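Local atomic coordinates of alpha-galactosidase 1 (Saccharomyces cerevisiae, PDB entry 3LRK), a protein that catalyses the hydrolysis of terminal, non-reducing alpha-D-galactose residues from alpha-D-galactosides such as galactose oligosaccharides, galactomannans and galactolipids. Residues I70-W75 against Y145-N150; G111-S114 against Y119-A122; S302-Y307 against S404-I409; D262-G267 against S281-V286; E375-S380 against S384-S389. The protein carries 1 engineered substitution. One frame throughout, in Å; residues are numbered along the deposited sequence.

Contact 1 of 5, residues I70-W75 against Y145-N150; sequences ILDDCW and YLKYDN. With GOL (glycerol), chain H.
Lys147 reaches across to Asp72 with a fully extended chain and sets its ammonium group on OD1 of the carboxylate, NZ to OD1 3.0 Å, a hydrogen bond within a salt bridge. The amine comes in on the syn lone pair of OD1, the side facing the other oxygen. A chi1 of 167° starts the lysine off opposite its own N, and with every later torsion also extended the chain runs straight from the strand to the acid. A glycerol, probably from the crystallisation liquor, closes the group: its O3 takes a bond from Lys147 NZ and gives one to Asp72 OD2, each 2.8 Å long. One layer deeper, Ile70 lays its CG1 over one face of the Tyr145 ring in a CH-pi contact, displaced toward the rim and 4.2 Å from the ring centroid, while Ile70 CD1 packs on Tyr145 CE1 at 3.7 Å; the tyrosine hydroxyl goes to Gln31. Both segments belong to the catalytic TIM barrel of this GH27 enzyme: strand 145-149 carries the nucleophile Asp149 at its C-terminal end, and residues 70-75 lead out of strand 68-70. The glycerol probably marks part of the sugar site, where Asp72, Asp73 and Lys147 bind substrate. An alanine in place of Asp72 is likely to leave the ammonium group of Lys147 without its carboxylate mate and free to swing within the pocket. The amide of Cys74 meets Asp73 OD1 on its anti side, N to OD1 2.7 Å, 28° out of the carboxylate plane.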
# COMPACT_ATOMS: atom_id res chain seq x y z
N ILE A 70 -5.84 28.46 -22.81
CA ILE A 70 -4.69 27.89 -22.11
C ILE A 70 -3.66 27.32 -23.08
O ILE A 70 -3.88 26.29 -23.72
CB ILE A 70 -5.10 26.80 -21.08
CG1 ILE A 70 -6.19 27.31 -20.14
CG2 ILE A 70 -3.87 26.33 -20.29
CD1 ILE A 70 -7.05 26.18 -19.54
N LEU A 71 -2.53 28.02 -23.17
CA LEU A 71 -1.38 27.60 -23.94
C LEU A 71 -0.65 26.55 -23.11
O LEU A 71 -0.29 26.82 -21.95
CB LEU A 71 -0.46 28.78 -24.22
CG LEU A 71 0.90 28.52 -24.90
CD1 LEU A 71 0.73 28.05 -26.34
CD2 LEU A 71 1.79 29.73 -24.82
N ASP A 72 -0.43 25.38 -23.69
CA ASP A 72 0.18 24.25 -22.99
C ASP A 72 1.71 24.24 -23.19
O ASP A 72 2.33 25.29 -23.24
CB ASP A 72 -0.50 22.94 -23.45
CG ASP A 72 -0.52 21.87 -22.35
OD1 ASP A 72 -1.45 21.85 -21.53
OD2 ASP A 72 0.41 21.03 -22.34
N ASP A 73 2.30 23.05 -23.28
CA ASP A 73 3.76 22.83 -23.30
C ASP A 73 4.42 23.37 -24.58
O ASP A 73 3.72 23.81 -25.50
CB ASP A 73 4.01 21.32 -23.16
CG ASP A 73 5.35 20.96 -22.50
OD1 ASP A 73 6.30 21.78 -22.43
OD2 ASP A 73 5.46 19.80 -22.04
N CYS A 74 5.76 23.32 -24.63
CA CYS A 74 6.56 23.58 -25.85
C CYS A 74 6.58 25.02 -26.36
O CYS A 74 6.73 25.28 -27.57
CB CYS A 74 6.14 22.65 -27.00
SG CYS A 74 5.49 21.06 -26.50
N TRP A 75 6.45 25.97 -25.44
CA TRP A 75 6.29 27.37 -25.83
C TRP A 75 7.61 28.15 -25.68
O TRP A 75 7.80 29.19 -26.33
CB TRP A 75 5.15 28.02 -25.02
CG TRP A 75 5.43 28.06 -23.54
CD1 TRP A 75 5.00 27.16 -22.60
CD2 TRP A 75 6.22 29.03 -22.84
NE1 TRP A 75 5.47 27.52 -21.35
CE2 TRP A 75 6.22 28.65 -21.47
CE3 TRP A 75 6.92 30.18 -23.22
CZ2 TRP A 75 6.90 29.39 -20.49
CZ3 TRP A 75 7.59 30.91 -22.25
CH2 TRP A 75 7.57 30.51 -20.89
N TYR A 145 -3.68 32.43 -15.44
CA TYR A 145 -3.93 31.02 -15.14
C TYR A 145 -2.65 30.24 -15.39
O TYR A 145 -1.96 30.47 -16.40
CB TYR A 145 -5.05 30.53 -16.06
CG TYR A 145 -5.53 29.08 -15.97
CD1 TYR A 145 -4.74 28.02 -16.44
CD2 TYR A 145 -6.81 28.79 -15.49
CE1 TYR A 145 -5.22 26.70 -16.41
CE2 TYR A 145 -7.29 27.50 -15.45
CZ TYR A 145 -6.50 26.45 -15.90
OH TYR A 145 -6.99 25.16 -15.86
N LEU A 146 -2.31 29.33 -14.49
CA LEU A 146 -1.14 28.46 -14.69
C LEU A 146 -1.52 27.01 -14.52
O LEU A 146 -2.01 26.61 -13.45
CB LEU A 146 0.01 28.83 -13.72
CG LEU A 146 1.31 28.00 -13.83
CD1 LEU A 146 2.00 28.19 -15.18
CD2 LEU A 146 2.26 28.34 -12.67
N LYS A 147 -1.28 26.21 -15.56
CA LYS A 147 -1.37 24.75 -15.43
C LYS A 147 0.03 24.24 -15.06
O LYS A 147 1.01 24.53 -15.74
CB LYS A 147 -1.90 24.14 -16.74
CG LYS A 147 -1.75 22.63 -16.83
CD LYS A 147 -2.22 22.08 -18.15
CE LYS A 147 -1.85 20.61 -18.25
NZ LYS A 147 -2.48 19.94 -19.42
N TYR A 148 0.12 23.47 -13.97
CA TYR A 148 1.43 23.23 -13.36
C TYR A 148 1.68 21.73 -13.18
O TYR A 148 1.16 21.11 -12.26
CB TYR A 148 1.58 24.05 -12.06
CG TYR A 148 3.00 24.25 -11.57
CD1 TYR A 148 4.00 24.73 -12.42
CD2 TYR A 148 3.33 23.99 -10.23
CE1 TYR A 148 5.30 24.93 -11.96
CE2 TYR A 148 4.62 24.19 -9.76
CZ TYR A 148 5.60 24.64 -10.62
OH TYR A 148 6.89 24.83 -10.16
N ASP A 149 2.50 21.20 -14.08
CA ASP A 149 2.64 19.76 -14.30
C ASP A 149 3.52 19.07 -13.25
O ASP A 149 3.93 19.70 -12.28
CB ASP A 149 3.18 19.51 -15.71
CG ASP A 149 2.54 18.30 -16.39
OD1 ASP A 149 2.33 17.25 -15.73
OD2 ASP A 149 2.23 18.40 -17.59
N ASN A 150 3.80 17.78 -13.48
CA ASN A 150 4.49 16.92 -12.50
C ASN A 150 5.55 16.03 -13.13
O ASN A 150 5.98 15.03 -12.53
CB ASN A 150 3.46 16.07 -11.75
CG ASN A 150 4.03 15.36 -10.53
OD1 ASN A 150 4.85 15.91 -9.81
ND2 ASN A 150 3.56 14.14 -10.29
C1 GOL H . 2.55 17.70 -22.61
O1 GOL H . 3.89 18.03 -22.37
C2 GOL H . 1.74 17.77 -21.33
O2 GOL H . 1.81 16.55 -20.62
C3 GOL H . 0.28 18.04 -21.68
O3 GOL H . -0.20 18.90 -20.67

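Contact 2 of 5, residues G111-S114 against Y119-A122; sequences GMYS and YTCA
Strand 109-115 of the TIM barrel and the loop that leaves its C-terminal end meet here beside the catalytic site, with Tyr113 as the bridge. Its ring is presented edge-on to Thr120: CB of the threonine lies in the ring plane, 3.6 Å from Tyr113 CE1, and the methyl CG2 sits against the same carbon at 3.7 Å. With chi1 at 166° the ring points away from its own backbone N, toward the active site, and brings the hydroxyl to the loop backbone. There the amide of Cys121 points almost straight at it, N to OH 3.4 Å with an angle of 172° at the hydrogen, a well-aligned but weak bond because of its length. The stronger partner of that hydroxyl is Asp149, the nucleophile, and the weak bond from the loop amide probably helps steady this second-shell tyrosine. Thr120 OG1 is held by Asp73, a substrate-binding residue, and Cys121 SG, 3.7 Å from Tyr113 OH, is tied in a disulfide to Cys151. Strand 109-115 lies between strands 68-70 and 145-149 in the barrel sheet; Met112 and Ser114 pack on Phe138 of helix 131-140, and Tyr119 packs on Pro21 of a second subunit.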
# COMPACT_ATOMS: atom_id res chain seq x y z
N GLY A 111 -4.06 31.57 -20.14
CA GLY A 111 -3.40 30.54 -19.35
C GLY A 111 -2.08 30.12 -19.97
O GLY A 111 -1.93 30.10 -21.20
N MET A 112 -1.11 29.81 -19.11
CA MET A 112 0.19 29.29 -19.54
C MET A 112 0.54 28.02 -18.76
O MET A 112 -0.22 27.58 -17.90
CB MET A 112 1.29 30.36 -19.43
CG MET A 112 1.30 31.30 -20.65
SD MET A 112 2.74 32.35 -20.82
CE MET A 112 3.94 31.17 -21.42
N TYR A 113 1.69 27.43 -19.08
CA TYR A 113 2.04 26.10 -18.59
C TYR A 113 3.50 26.02 -18.13
O TYR A 113 4.41 26.59 -18.73
CB TYR A 113 1.75 25.07 -19.69
CG TYR A 113 2.35 23.70 -19.47
CD1 TYR A 113 3.68 23.44 -19.82
CD2 TYR A 113 1.59 22.64 -18.93
CE1 TYR A 113 4.25 22.19 -19.61
CE2 TYR A 113 2.16 21.38 -18.73
CZ TYR A 113 3.49 21.17 -19.07
OH TYR A 113 4.08 19.93 -18.88
N SER A 114 3.70 25.31 -17.02
CA SER A 114 5.03 24.84 -16.65
C SER A 114 4.92 23.50 -15.94
O SER A 114 3.85 22.88 -15.92
CB SER A 114 5.76 25.88 -15.79
OG SER A 114 7.15 25.60 -15.81
N TYR A 119 12.29 19.73 -15.95
CA TYR A 119 11.80 19.92 -17.31
C TYR A 119 10.30 19.75 -17.33
O TYR A 119 9.72 19.15 -16.43
CB TYR A 119 12.39 18.88 -18.26
CG TYR A 119 13.89 18.81 -18.24
CD1 TYR A 119 14.55 17.78 -17.55
CD2 TYR A 119 14.66 19.78 -18.88
CE1 TYR A 119 15.93 17.70 -17.53
CE2 TYR A 119 16.05 19.72 -18.86
CZ TYR A 119 16.68 18.68 -18.18
OH TYR A 119 18.04 18.64 -18.16
N THR A 120 9.68 20.25 -18.40
CA THR A 120 8.28 19.99 -18.67
C THR A 120 8.16 18.58 -19.24
O THR A 120 9.17 17.93 -19.53
CB THR A 120 7.70 21.01 -19.66
OG1 THR A 120 8.35 20.87 -20.94
CG2 THR A 120 7.90 22.44 -19.14
N CYS A 121 6.94 18.11 -19.42
CA CYS A 121 6.72 16.77 -19.96
C CYS A 121 7.31 16.57 -21.36
O CYS A 121 7.77 15.48 -21.69
CB CYS A 121 5.25 16.41 -19.90
SG CYS A 121 4.61 16.32 -18.21
N ALA A 122 7.32 17.63 -22.18
CA ALA A 122 7.94 17.58 -23.50
C ALA A 122 9.42 17.96 -23.51
O ALA A 122 10.04 18.05 -24.57
CB ALA A 122 7.15 18.43 -24.50

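Contact 3 of 5, residues S302-Y307 against S404-I409; sequences SSYSIY and STASAI. With NAG (2-acetamido-2-deoxy-beta-D-glucopyranose), chain F.
Two helical segments, 302-307 and 404-409, face one another with no hydrogen bond between them, each held by its own backbone bonds such as Ile409 N to Thr405 O. Tyr304 does the joining. CG is anti to the backbone N (chi1 175°), and the ring passes along the second helix, meeting first Ala406 and then Ile409. The methyl CB of Ala406 lies in the ring plane, at the edge, 3.9 Å from Tyr304 CD2. Farther out, Ile409 crosses the tyrosine at about a right angle; its CG2 is 3.9 Å from CE2 and only 3.3 Å from Tyr304 OH. That hydroxyl is buried and bonds to the carbonyl of Leu59. Replacing Tyr304 by a serine would probably open a gap against Ala406 and Ile409 and leave the Leu59 carbonyl without this partner. At the start of the first helix Ser302 OG shares a hydrogen bond with O6 of an N-acetylglucosamine, 3.0 Å long, in a pocket that also includes Asn403. The contact is an apolar helix-to-helix junction between the TIM-barrel domain, which supplies helix 301-307, and the C-terminal beta-sandwich domain, to which helix 403-410 belongs, with the sugar lying beside the seam.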
# COMPACT_ATOMS: atom_id res chain seq x y z
N SER A 302 -22.28 17.71 -33.95
CA SER A 302 -22.81 17.07 -32.73
C SER A 302 -21.98 17.43 -31.50
O SER A 302 -22.52 17.61 -30.41
CB SER A 302 -22.91 15.55 -32.88
OG SER A 302 -21.66 14.93 -33.14
N SER A 303 -20.66 17.54 -31.69
CA SER A 303 -19.75 17.87 -30.59
C SER A 303 -19.93 19.32 -30.16
O SER A 303 -19.98 19.62 -28.96
CB SER A 303 -18.31 17.58 -30.98
OG SER A 303 -18.14 16.20 -31.24
N TYR A 304 -20.04 20.22 -31.14
CA TYR A 304 -20.33 21.63 -30.87
C TYR A 304 -21.60 21.83 -30.02
O TYR A 304 -21.58 22.60 -29.08
CB TYR A 304 -20.42 22.43 -32.18
CG TYR A 304 -20.85 23.88 -32.03
CD1 TYR A 304 -20.14 24.77 -31.21
CD2 TYR A 304 -21.94 24.37 -32.75
CE1 TYR A 304 -20.55 26.11 -31.09
CE2 TYR A 304 -22.34 25.68 -32.64
CZ TYR A 304 -21.65 26.55 -31.82
OH TYR A 304 -22.10 27.86 -31.75
N SER A 305 -22.68 21.13 -30.35
CA SER A 305 -23.92 21.31 -29.58
C SER A 305 -23.86 20.66 -28.19
O SER A 305 -24.64 21.01 -27.30
CB SER A 305 -25.14 20.83 -30.35
OG SER A 305 -25.09 19.44 -30.56
N ILE A 306 -22.94 19.72 -28.01
CA ILE A 306 -22.67 19.19 -26.67
C ILE A 306 -22.00 20.28 -25.81
O ILE A 306 -22.49 20.62 -24.73
CB ILE A 306 -21.87 17.85 -26.73
CG1 ILE A 306 -22.82 16.73 -27.21
CG2 ILE A 306 -21.27 17.49 -25.35
CD1 ILE A 306 -22.13 15.50 -27.73
N TYR A 307 -20.91 20.86 -26.32
CA TYR A 307 -20.20 21.95 -25.62
C TYR A 307 -21.09 23.16 -25.35
O TYR A 307 -20.82 23.94 -24.44
CB TYR A 307 -19.01 22.43 -26.44
CG TYR A 307 -17.78 21.57 -26.36
CD1 TYR A 307 -17.21 21.04 -27.52
CD2 TYR A 307 -17.16 21.30 -25.13
CE1 TYR A 307 -16.05 20.24 -27.46
CE2 TYR A 307 -16.01 20.51 -25.06
CZ TYR A 307 -15.46 19.99 -26.22
OH TYR A 307 -14.34 19.21 -26.14
N SER A 404 -28.32 20.48 -37.79
CA SER A 404 -28.43 21.46 -38.88
C SER A 404 -28.00 22.87 -38.48
O SER A 404 -27.17 23.48 -39.16
CB SER A 404 -29.84 21.49 -39.47
OG SER A 404 -29.96 20.52 -40.50
N THR A 405 -28.56 23.37 -37.38
CA THR A 405 -28.21 24.70 -36.87
C THR A 405 -26.73 24.75 -36.49
O THR A 405 -26.03 25.70 -36.85
CB THR A 405 -29.10 25.10 -35.67
OG1 THR A 405 -30.48 24.81 -35.97
CG2 THR A 405 -28.97 26.58 -35.36
N ALA A 406 -26.26 23.72 -35.78
CA ALA A 406 -24.85 23.57 -35.44
C ALA A 406 -23.94 23.61 -36.67
O ALA A 406 -22.94 24.33 -36.68
CB ALA A 406 -24.64 22.28 -34.66
N SER A 407 -24.30 22.85 -37.70
CA SER A 407 -23.54 22.84 -38.96
C SER A 407 -23.53 24.21 -39.62
O SER A 407 -22.49 24.65 -40.12
CB SER A 407 -24.10 21.80 -39.93
OG SER A 407 -24.04 20.50 -39.36
N ALA A 408 -24.68 24.88 -39.61
CA ALA A 408 -24.80 26.24 -40.15
C ALA A 408 -23.89 27.22 -39.41
O ALA A 408 -23.17 28.00 -40.05
CB ALA A 408 -26.25 26.72 -40.09
N ILE A 409 -23.92 27.19 -38.08
CA ILE A 409 -23.08 28.09 -37.27
C ILE A 409 -21.59 27.83 -37.53
O ILE A 409 -20.83 28.77 -37.76
CB ILE A 409 -23.39 27.99 -35.76
CG1 ILE A 409 -24.80 28.54 -35.46
CG2 ILE A 409 -22.34 28.77 -34.94
CD1 ILE A 409 -25.40 28.04 -34.15
C1 NAG F . -26.02 14.43 -34.99
C2 NAG F . -27.11 13.38 -34.73
C3 NAG F . -26.58 12.17 -33.95
C4 NAG F . -25.25 11.66 -34.49
C5 NAG F . -24.28 12.80 -34.76
C6 NAG F . -23.01 12.29 -35.43
C7 NAG F . -29.40 14.19 -34.71
C8 NAG F . -29.88 15.62 -34.75
N2 NAG F . -28.26 13.95 -34.05
O3 NAG F . -27.51 11.11 -34.03
O4 NAG F . -24.69 10.73 -33.58
O5 NAG F . -24.90 13.79 -35.57
O6 NAG F . -22.09 13.35 -35.60
O7 NAG F . -30.05 13.30 -35.27

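Contact 4 of 5, residues D262-G267 against S281-V286; sequences DNLEVG and SMWAMV
The indole of Trp283 points its NE1 at the backbone carbonyl of Asp262, N to O 3.1 Å, and this is the one hydrogen bond joining the two segments. The oxygen lies almost exactly in the indole plane, 3° out of it, in line with the in-plane N-H of an indole. The bond is nevertheless bent, with 143° at the hydrogen, and the donor sits 29° off the carbonyl plane; NE1 also makes a weak bond to the carbonyl of Leu261, so two neighbouring carbonyls share the N-H. Beside it, the leucine and tryptophan side chains run antiparallel, and the methyl CD2 of Leu264 rests 3.7 Å from CD1 and 3.8 Å from CG of Trp283. That methyl thus touches the five-membered ring obliquely, next to the bonded nitrogen. In the next shell, His279 meets the Trp283 ring edge-to-face. Asp262 turns its own carboxylate away from the indole: Asn263 N meets Asp262 OD1 at 2.7 Å, arriving from above the carboxylate plane, and OD2 takes the amide of Val210, close to the proton donor Asp209. Segment 262-267 follows barrel strand 258-260, and the Leu264 backbone bonds to Ile291. Helix 273-285 is the barrel helix between strands 258-260 and 290-292, with Trp283 on Ile239 and Ile242 of helix 239-246 and Ser281 on strand 461-469 of the sandwich.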
# COMPACT_ATOMS: atom_id res chain seq x y z
N ASP A 262 -9.49 16.16 -16.18
CA ASP A 262 -8.72 16.39 -17.42
C ASP A 262 -9.61 16.99 -18.52
O ASP A 262 -10.82 17.04 -18.38
CB ASP A 262 -7.99 15.11 -17.90
CG ASP A 262 -6.81 15.40 -18.79
OD1 ASP A 262 -6.47 16.57 -19.02
OD2 ASP A 262 -6.19 14.42 -19.27
N ASN A 263 -8.99 17.49 -19.59
CA ASN A 263 -9.74 18.15 -20.67
C ASN A 263 -10.76 17.21 -21.32
O ASN A 263 -10.53 16.00 -21.42
CB ASN A 263 -8.79 18.68 -21.74
CG ASN A 263 -7.71 19.61 -21.19
OD1 ASN A 263 -7.66 19.93 -20.00
ND2 ASN A 263 -6.84 20.04 -22.08
N LEU A 264 -11.88 17.79 -21.74
CA LEU A 264 -12.95 17.07 -22.43
C LEU A 264 -12.49 16.54 -23.79
O LEU A 264 -11.80 17.24 -24.54
CB LEU A 264 -14.17 18.00 -22.62
CG LEU A 264 -14.86 18.38 -21.31
CD1 LEU A 264 -15.66 19.69 -21.40
CD2 LEU A 264 -15.73 17.21 -20.80
N GLU A 265 -12.88 15.31 -24.08
CA GLU A 265 -12.54 14.65 -25.33
C GLU A 265 -13.69 14.77 -26.33
O GLU A 265 -13.65 14.17 -27.41
CB GLU A 265 -12.17 13.19 -25.08
CG GLU A 265 -10.94 12.99 -24.19
CD GLU A 265 -9.62 13.08 -24.94
OE1 GLU A 265 -9.59 13.52 -26.12
OE2 GLU A 265 -8.60 12.71 -24.35
N VAL A 266 -14.71 15.54 -25.96
CA VAL A 266 -15.80 15.86 -26.87
C VAL A 266 -15.20 16.50 -28.13
O VAL A 266 -14.42 17.45 -28.04
CB VAL A 266 -16.85 16.80 -26.20
CG1 VAL A 266 -17.97 17.16 -27.18
CG2 VAL A 266 -17.43 16.16 -24.95
N GLY A 267 -15.55 15.95 -29.29
CA GLY A 267 -15.01 16.44 -30.56
C GLY A 267 -13.60 15.97 -30.85
O GLY A 267 -12.98 16.45 -31.80
N SER A 281 -21.69 15.44 -19.55
CA SER A 281 -22.65 15.51 -18.44
C SER A 281 -22.02 15.10 -17.11
O SER A 281 -22.30 15.72 -16.08
CB SER A 281 -23.86 14.62 -18.71
OG SER A 281 -24.55 15.02 -19.89
N MET A 282 -21.20 14.05 -17.12
CA MET A 282 -20.58 13.57 -15.87
C MET A 282 -19.48 14.52 -15.35
O MET A 282 -19.43 14.79 -14.15
CB MET A 282 -20.12 12.12 -15.98
CG MET A 282 -21.28 11.09 -16.04
SD MET A 282 -22.60 11.34 -14.82
CE MET A 282 -21.63 11.13 -13.32
N TRP A 283 -18.65 15.04 -16.25
CA TRP A 283 -17.67 16.10 -15.91
C TRP A 283 -18.38 17.34 -15.35
O TRP A 283 -17.93 17.92 -14.35
CB TRP A 283 -16.82 16.48 -17.13
CG TRP A 283 -15.49 15.72 -17.34
CD1 TRP A 283 -14.26 16.28 -17.57
CD2 TRP A 283 -15.27 14.29 -17.33
NE1 TRP A 283 -13.30 15.30 -17.72
CE2 TRP A 283 -13.89 14.07 -17.58
CE3 TRP A 283 -16.11 13.18 -17.15
CZ2 TRP A 283 -13.33 12.79 -17.64
CZ3 TRP A 283 -15.55 11.89 -17.21
CH2 TRP A 283 -14.17 11.71 -17.44
N ALA A 284 -19.49 17.75 -15.96
CA ALA A 284 -20.27 18.86 -15.40
C ALA A 284 -20.75 18.54 -13.97
O ALA A 284 -20.58 19.35 -13.04
CB ALA A 284 -21.45 19.21 -16.30
N MET A 285 -21.33 17.36 -13.82
CA MET A 285 -22.02 16.95 -12.60
C MET A 285 -21.10 16.79 -11.38
O MET A 285 -21.53 17.01 -10.24
CB MET A 285 -22.75 15.64 -12.85
CG MET A 285 -23.92 15.39 -11.93
SD MET A 285 -24.38 13.66 -11.98
CE MET A 285 -22.81 12.96 -11.52
N VAL A 286 -19.85 16.39 -11.62
CA VAL A 286 -18.87 16.28 -10.54
C VAL A 286 -18.09 17.59 -10.32
O VAL A 286 -17.15 17.63 -9.53
CB VAL A 286 -17.90 15.07 -10.73
CG1 VAL A 286 -18.68 13.77 -10.83
CG2 VAL A 286 -17.00 15.25 -11.95

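Contact 5 of 5, residues E375-S380 against S384-S389; sequences EIFFDS and SKKLTS
Lys386 lies across Phe377 at about a right angle, and its chain can be followed outward over the ring. CB stands above one face, 4.1 Å from the plane and displaced toward the rim, with Ser380 OG a similar distance away. The side chain then runs out extended from CG, which is anti to the carbonyl carbon (chi1 -75°). CD makes the closest approach of the lysine to the ring, 3.7 Å from Phe377 CD2, and it also passes 3.8 Å from Ser380 OG. Beyond CD the chain of this exposed residue leads on past the phenylalanine. Ile376 CG2 lies over the opposite face, offset toward the rim, and the ring of Trp391 also meets Phe377. Leu387 completes the packing: its CD2 sits 3.9 Å from Phe377 CB, and its CG lies 4.0 Å from Ser380 CB. Where the segments come nearest in backbone, Ser384 OG touches Ser380 CB at 3.5 Å, while its hydrogen bond goes to the carbonyl of Asn381. Helix 373-376 ends into a type I turn, Phe377 to Ser380, closed by Ser380 N to Phe377 O, and the chain returns through residues 384-389, all in the C-terminal beta-sandwich domain. With no hydrogen bond between the segments, the contact rests mainly on van der Waals packing of carbon, with serine oxygens against methylenes, the lysine contributing its chain rather than its charge.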
# COMPACT_ATOMS: atom_id res chain seq x y z
N GLU A 375 -33.84 6.67 -3.41
CA GLU A 375 -32.48 6.57 -3.95
C GLU A 375 -31.91 7.92 -4.36
O GLU A 375 -30.75 8.22 -4.06
CB GLU A 375 -32.42 5.63 -5.15
CG GLU A 375 -32.66 4.16 -4.84
CD GLU A 375 -32.21 3.27 -5.98
OE1 GLU A 375 -32.28 3.70 -7.16
OE2 GLU A 375 -31.78 2.13 -5.70
N ILE A 376 -32.72 8.71 -5.06
CA ILE A 376 -32.33 10.06 -5.48
C ILE A 376 -31.96 10.93 -4.27
O ILE A 376 -30.89 11.55 -4.25
CB ILE A 376 -33.45 10.75 -6.30
CG1 ILE A 376 -33.60 10.08 -7.67
CG2 ILE A 376 -33.17 12.25 -6.44
CD1 ILE A 376 -34.92 10.39 -8.38
N PHE A 377 -32.83 10.95 -3.27
CA PHE A 377 -32.59 11.73 -2.07
C PHE A 377 -32.02 10.82 -0.98
O PHE A 377 -32.62 10.58 0.08
CB PHE A 377 -33.85 12.49 -1.66
CG PHE A 377 -34.29 13.49 -2.69
CD1 PHE A 377 -35.33 13.20 -3.57
CD2 PHE A 377 -33.65 14.73 -2.80
CE1 PHE A 377 -35.73 14.12 -4.54
CE2 PHE A 377 -34.04 15.66 -3.76
CZ PHE A 377 -35.08 15.36 -4.63
N PHE A 378 -30.81 10.36 -1.30
CA PHE A 378 -30.08 9.31 -0.59
C PHE A 378 -29.77 9.58 0.89
O PHE A 378 -29.62 8.63 1.66
CB PHE A 378 -28.77 8.99 -1.35
CG PHE A 378 -27.93 10.21 -1.66
CD1 PHE A 378 -27.01 10.69 -0.74
CD2 PHE A 378 -28.06 10.87 -2.88
CE1 PHE A 378 -26.24 11.83 -1.02
CE2 PHE A 378 -27.30 12.01 -3.17
CZ PHE A 378 -26.39 12.49 -2.24
N ASP A 379 -29.65 10.85 1.29
CA ASP A 379 -29.43 11.19 2.70
C ASP A 379 -30.69 11.72 3.41
O ASP A 379 -30.59 12.30 4.50
CB ASP A 379 -28.27 12.17 2.88
CG ASP A 379 -26.90 11.55 2.54
OD1 ASP A 379 -26.79 10.30 2.45
OD2 ASP A 379 -25.94 12.33 2.35
N SER A 380 -31.85 11.52 2.79
CA SER A 380 -33.14 11.92 3.39
C SER A 380 -33.80 10.77 4.12
O SER A 380 -33.83 9.63 3.63
CB SER A 380 -34.08 12.47 2.31
OG SER A 380 -33.56 13.65 1.73
N SER A 384 -39.46 12.47 5.40
CA SER A 384 -38.91 13.81 5.21
C SER A 384 -39.70 14.50 4.10
O SER A 384 -40.36 13.83 3.31
CB SER A 384 -37.43 13.76 4.84
OG SER A 384 -37.22 13.07 3.62
N LYS A 385 -39.63 15.82 4.04
CA LYS A 385 -40.41 16.55 3.03
C LYS A 385 -39.96 16.31 1.59
O LYS A 385 -40.76 16.41 0.67
CB LYS A 385 -40.55 18.04 3.37
CG LYS A 385 -41.71 18.28 4.35
CD LYS A 385 -42.13 19.75 4.47
CE LYS A 385 -43.19 19.93 5.55
NZ LYS A 385 -43.83 21.29 5.54
N LYS A 386 -38.69 15.95 1.40
CA LYS A 386 -38.19 15.58 0.07
C LYS A 386 -38.76 14.24 -0.42
O LYS A 386 -39.05 14.08 -1.61
CB LYS A 386 -36.66 15.57 0.03
CG LYS A 386 -36.04 16.96 -0.01
CD LYS A 386 -34.52 16.92 0.09
CE LYS A 386 -33.90 18.29 -0.18
NZ LYS A 386 -32.45 18.35 0.16
N LEU A 387 -38.94 13.29 0.50
CA LEU A 387 -39.43 11.95 0.14
C LEU A 387 -40.96 11.90 0.06
O LEU A 387 -41.52 10.98 -0.55
CB LEU A 387 -38.90 10.88 1.10
CG LEU A 387 -37.40 10.53 1.09
CD1 LEU A 387 -37.17 9.19 1.79
CD2 LEU A 387 -36.85 10.48 -0.32
N THR A 388 -41.60 12.89 0.67
CA THR A 388 -43.06 12.99 0.76
C THR A 388 -43.63 13.89 -0.34
O THR A 388 -44.85 13.90 -0.57
CB THR A 388 -43.44 13.50 2.18
OG1 THR A 388 -43.31 12.41 3.11
CG2 THR A 388 -44.87 14.03 2.24
N SER A 389 -42.76 14.62 -1.03
CA SER A 389 -43.17 15.56 -2.08
C SER A 389 -43.11 14.97 -3.48
O SER A 389 -42.46 13.94 -3.71
CB SER A 389 -42.30 16.82 -2.04
OG SER A 389 -42.43 17.49 -0.81

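How the contacts relate
Contacts 1 and 2 form one unit: their centres are 4 Å apart, they share the neighbouring barrel strands 109-115 and 145-149, and contact 2 is nested in the loop closed by contact 1. Together they build one side of the active site. Contact 4 follows along the chain, its centre 19 Å from that of contact 1, farther round the same barrel, after strand 258-260. It touches contact 3 through Tyr307 OH and Val266 O, although their centres lie 17 Å apart. Contact 3 spans both domains and encloses contact 5 in sequence. Contact 5, wholly in the beta sandwich, is 44 Å from contact 1 between centres, well separated from catalysis.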